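PDB 4C0R: putative amino acid binding protein from Streptococcus mutans, which probably serves as the extracellular solute-binding protein that captures glutathione and hands it to the cystine ABC importer TcyBC. Local coordinates for residues A[31-42]-A[203-214]. Numbering follows the deposited sequence.
With CD (cadmium ion), chain E.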
# COMPACT_ATOMS: atom_id res chain seq x y z
N VAL A 31 -7.54 0.69 -11.28
CA VAL A 31 -6.58 1.36 -12.14
C VAL A 31 -5.96 0.43 -13.15
O VAL A 31 -5.89 0.75 -14.33
CB VAL A 31 -5.49 2.14 -11.35
CG1 VAL A 31 -4.44 2.69 -12.30
CG2 VAL A 31 -6.16 3.31 -10.53
N ALA A 32 -5.50 -0.74 -12.69
CA ALA A 32 -4.97 -1.71 -13.62
C ALA A 32 -6.01 -2.08 -14.70
O ALA A 32 -5.67 -2.13 -15.89
CB ALA A 32 -4.51 -2.94 -12.85
N LYS A 33 -7.26 -2.36 -14.30
CA LYS A 33 -8.29 -2.70 -15.27
C LYS A 33 -8.46 -1.57 -16.28
O LYS A 33 -8.61 -1.82 -17.47
CB LYS A 33 -9.60 -3.04 -14.60
CG LYS A 33 -9.57 -4.47 -14.01
CD LYS A 33 -10.84 -4.90 -13.33
CE LYS A 33 -10.68 -6.28 -12.75
NZ LYS A 33 -12.02 -6.82 -12.37
N GLU A 34 -8.47 -0.35 -15.82
CA GLU A 34 -8.62 0.78 -16.75
C GLU A 34 -7.41 0.90 -17.68
O GLU A 34 -7.59 1.10 -18.88
CB GLU A 34 -8.85 2.07 -15.98
CG GLU A 34 -9.26 3.25 -16.85
CD GLU A 34 -10.70 3.16 -17.36
OE1 GLU A 34 -11.53 2.53 -16.68
OE2 GLU A 34 -10.93 3.72 -18.43
N VAL A 35 -6.22 0.74 -17.15
CA VAL A 35 -5.02 0.71 -17.99
C VAL A 35 -5.14 -0.32 -19.12
O VAL A 35 -4.83 -0.05 -20.29
CB VAL A 35 -3.77 0.43 -17.13
CG1 VAL A 35 -2.59 -0.01 -17.96
CG2 VAL A 35 -3.47 1.67 -16.27
N PHE A 36 -5.50 -1.52 -18.75
CA PHE A 36 -5.50 -2.62 -19.68
C PHE A 36 -6.73 -2.70 -20.62
O PHE A 36 -6.72 -3.51 -21.56
CB PHE A 36 -5.19 -3.92 -18.93
CG PHE A 36 -3.76 -4.03 -18.54
CD1 PHE A 36 -2.79 -4.31 -19.47
CD2 PHE A 36 -3.37 -3.74 -17.23
CE1 PHE A 36 -1.44 -4.38 -19.10
CE2 PHE A 36 -2.02 -3.79 -16.85
CZ PHE A 36 -1.05 -4.09 -17.79
N LYS A 37 -7.74 -1.87 -20.39
CA LYS A 37 -8.88 -1.80 -21.32
C LYS A 37 -8.42 -1.50 -22.72
O LYS A 37 -9.06 -1.96 -23.71
CB LYS A 37 -9.83 -0.66 -20.93
CG LYS A 37 -11.02 -1.00 -20.16
CD LYS A 37 -11.92 0.28 -20.11
N ALA A 38 -7.36 -0.70 -22.88
CA ALA A 38 -6.97 -0.22 -24.19
C ALA A 38 -5.88 -1.07 -24.82
O ALA A 38 -5.12 -0.57 -25.61
CB ALA A 38 -6.50 1.22 -24.10
N SER A 39 -5.84 -2.36 -24.52
CA SER A 39 -4.80 -3.22 -25.05
C SER A 39 -5.41 -4.36 -25.81
O SER A 39 -6.31 -4.97 -25.29
CB SER A 39 -4.01 -3.82 -23.87
OG SER A 39 -2.98 -4.66 -24.33
N ASP A 40 -4.91 -4.65 -27.01
CA ASP A 40 -5.20 -5.88 -27.75
C ASP A 40 -4.20 -6.99 -27.47
O ASP A 40 -4.37 -8.07 -27.96
CB ASP A 40 -5.08 -5.67 -29.29
CG ASP A 40 -3.66 -5.26 -29.72
OD1 ASP A 40 -2.81 -4.80 -28.89
OD2 ASP A 40 -3.29 -5.15 -30.93
N LYS A 41 -3.14 -6.70 -26.73
CA LYS A 41 -1.99 -7.58 -26.60
C LYS A 41 -2.03 -8.34 -25.30
O LYS A 41 -1.76 -9.56 -25.29
CB LYS A 41 -0.73 -6.75 -26.61
CG LYS A 41 0.53 -7.55 -26.40
CD LYS A 41 1.70 -6.67 -26.64
CE LYS A 41 2.96 -7.44 -26.51
NZ LYS A 41 3.30 -8.03 -27.84
N TYR A 42 -2.41 -7.65 -24.22
CA TYR A 42 -2.34 -8.27 -22.90
C TYR A 42 -3.74 -8.62 -22.36
O TYR A 42 -4.66 -7.79 -22.36
CB TYR A 42 -1.69 -7.32 -21.93
CG TYR A 42 -0.31 -6.83 -22.30
CD1 TYR A 42 0.77 -7.70 -22.34
CD2 TYR A 42 -0.08 -5.48 -22.58
CE1 TYR A 42 2.01 -7.26 -22.64
CE2 TYR A 42 1.18 -5.04 -22.91
CZ TYR A 42 2.21 -5.93 -22.91
OH TYR A 42 3.48 -5.53 -23.21
N LEU A 203 5.97 -4.12 -20.87
CA LEU A 203 4.77 -3.97 -20.06
C LEU A 203 4.79 -2.68 -19.24
O LEU A 203 3.81 -1.94 -19.16
CB LEU A 203 4.64 -5.23 -19.20
CG LEU A 203 3.39 -5.39 -18.34
CD1 LEU A 203 2.11 -5.45 -19.20
CD2 LEU A 203 3.49 -6.66 -17.56
N GLN A 204 5.92 -2.41 -18.60
CA GLN A 204 6.10 -1.21 -17.84
C GLN A 204 5.85 0.05 -18.69
O GLN A 204 5.16 0.98 -18.27
CB GLN A 204 7.55 -1.18 -17.26
CG GLN A 204 7.91 0.16 -16.57
CD GLN A 204 9.38 0.35 -16.45
OE1 GLN A 204 10.14 0.02 -17.37
NE2 GLN A 204 9.84 0.85 -15.30
N LYS A 205 6.42 0.07 -19.90
CA LYS A 205 6.22 1.17 -20.82
C LYS A 205 4.79 1.36 -21.16
O LYS A 205 4.32 2.51 -21.24
CB LYS A 205 7.05 0.93 -22.07
N PHE A 206 4.10 0.26 -21.45
CA PHE A 206 2.68 0.35 -21.76
C PHE A 206 1.91 0.94 -20.60
O PHE A 206 1.09 1.86 -20.78
CB PHE A 206 2.09 -0.98 -22.17
CG PHE A 206 0.62 -0.96 -22.30
CD1 PHE A 206 0.03 -0.41 -23.40
CD2 PHE A 206 -0.18 -1.47 -21.30
CE1 PHE A 206 -1.35 -0.36 -23.52
CE2 PHE A 206 -1.55 -1.41 -21.40
CZ PHE A 206 -2.15 -0.87 -22.52
N VAL A 207 2.13 0.38 -19.41
CA VAL A 207 1.41 0.89 -18.24
C VAL A 207 1.69 2.40 -18.03
O VAL A 207 0.79 3.20 -17.75
CB VAL A 207 1.73 0.08 -16.99
CG1 VAL A 207 1.24 0.75 -15.76
CG2 VAL A 207 1.18 -1.32 -17.12
N ASN A 208 2.94 2.80 -18.15
CA ASN A 208 3.26 4.20 -17.92
C ASN A 208 2.60 5.12 -18.97
O ASN A 208 2.13 6.19 -18.62
CB ASN A 208 4.78 4.43 -17.89
CG ASN A 208 5.42 3.94 -16.64
OD1 ASN A 208 4.76 3.69 -15.64
ND2 ASN A 208 6.75 3.82 -16.68
N LYS A 209 2.59 4.71 -20.25
CA LYS A 209 1.95 5.49 -21.28
C LYS A 209 0.46 5.68 -20.93
O LYS A 209 -0.12 6.79 -21.05
CB LYS A 209 2.11 4.81 -22.63
N ARG A 210 -0.17 4.59 -20.50
CA ARG A 210 -1.59 4.66 -20.10
C ARG A 210 -1.80 5.56 -18.88
O ARG A 210 -2.78 6.30 -18.80
CB ARG A 210 -2.13 3.26 -19.86
CG ARG A 210 -2.24 2.42 -21.16
CD ARG A 210 -3.39 2.82 -22.02
NE ARG A 210 -4.66 2.57 -21.39
CZ ARG A 210 -5.77 3.22 -21.61
NH1 ARG A 210 -5.81 4.17 -22.56
NH2 ARG A 210 -6.85 2.95 -20.91
N LEU A 211 -0.95 5.44 -17.86
CA LEU A 211 -1.12 6.25 -16.67
C LEU A 211 -1.03 7.73 -17.02
O LEU A 211 -1.78 8.53 -16.47
CB LEU A 211 -0.10 5.92 -15.59
CG LEU A 211 -0.26 4.56 -14.92
CD1 LEU A 211 0.94 4.21 -14.00
CD2 LEU A 211 -1.50 4.57 -14.12
N LYS A 212 -0.16 8.08 -17.97
CA LYS A 212 -0.00 9.51 -18.33
C LYS A 212 -1.27 9.94 -19.01
O LYS A 212 -1.82 11.00 -18.73
CB LYS A 212 1.19 9.72 -19.24
CG LYS A 212 1.30 11.19 -19.71
N LYS A 213 -1.80 9.10 -19.88
CA LYS A 213 -3.03 9.43 -20.60
C LYS A 213 -4.21 9.59 -19.63
O LYS A 213 -5.00 10.54 -19.72
CB LYS A 213 -3.31 8.41 -21.69
CG LYS A 213 -4.59 8.64 -22.43
CD LYS A 213 -4.75 7.64 -23.55
CE LYS A 213 -6.04 7.89 -24.37
NZ LYS A 213 -6.22 6.82 -25.40
N LEU A 214 -4.32 8.65 -18.68
CA LEU A 214 -5.41 8.63 -17.74
C LEU A 214 -5.30 9.77 -16.73
O LEU A 214 -6.32 10.25 -16.21
CB LEU A 214 -5.53 7.28 -17.07
CG LEU A 214 -5.85 6.10 -18.00
CD1 LEU A 214 -5.74 4.85 -17.15
CD2 LEU A 214 -7.19 6.23 -18.68
CD CD E . -6.10 -9.48 -28.55
O HOH W 1 -9.35 4.05 -21.04
O HOH W 2 -7.82 -11.19 -28.62
O HOH W 3 -5.69 -9.18 -30.90
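Knob-into-hole packing joins helices 27-36 and 201-216 of this family 3 solute-binding protein, and Arg210 adds a clamp on two backbone carbonyls, Glu34 O and Val35 O, where helix 27-36 runs into the following turn. The segments 31-36 and 203-214 cross at 98°, with axes 9.6 Å apart. Val35 is the knob, set among Val207, Arg210, Leu211 and Leu214; its CG1 lies 3.8 Å from Arg210 CB, while CG2 faces the two leucines. Bends at chi2 and chi3 (-75° and -65°) curl the arginine back over these carbonyls. There NE donates to Val35 O at 2.8 Å, and NH2 donates to Glu34 O, also at 2.8 Å, with that oxygen almost exactly in the guanidinium plane. Ala38 CB, from the turn, sits over one guanidinium face, 3.3 Å from CZ. A water bridges NH2 to Glu34 OE2. Farther along, Phe36, Tyr42 and Phe206 form an aromatic cluster in which Phe206 meets both other rings obliquely. Leu203 CD1 makes a CH-pi contact over the Tyr42 ring, 3.7 Å from its centroid, and also reaches the Phe36 edge. Leu203 and Val207 also touch Phe196 of strand 191-196. Asp40 O, in the loop after the turn, binds a cadmium ion together with Asp2 and waters. Two bonds thus fix the guanidinium's rotation; its positive charge would probably suit the carbonyl-rich C-terminal part of the helix, while apolar side chains fill the crossing.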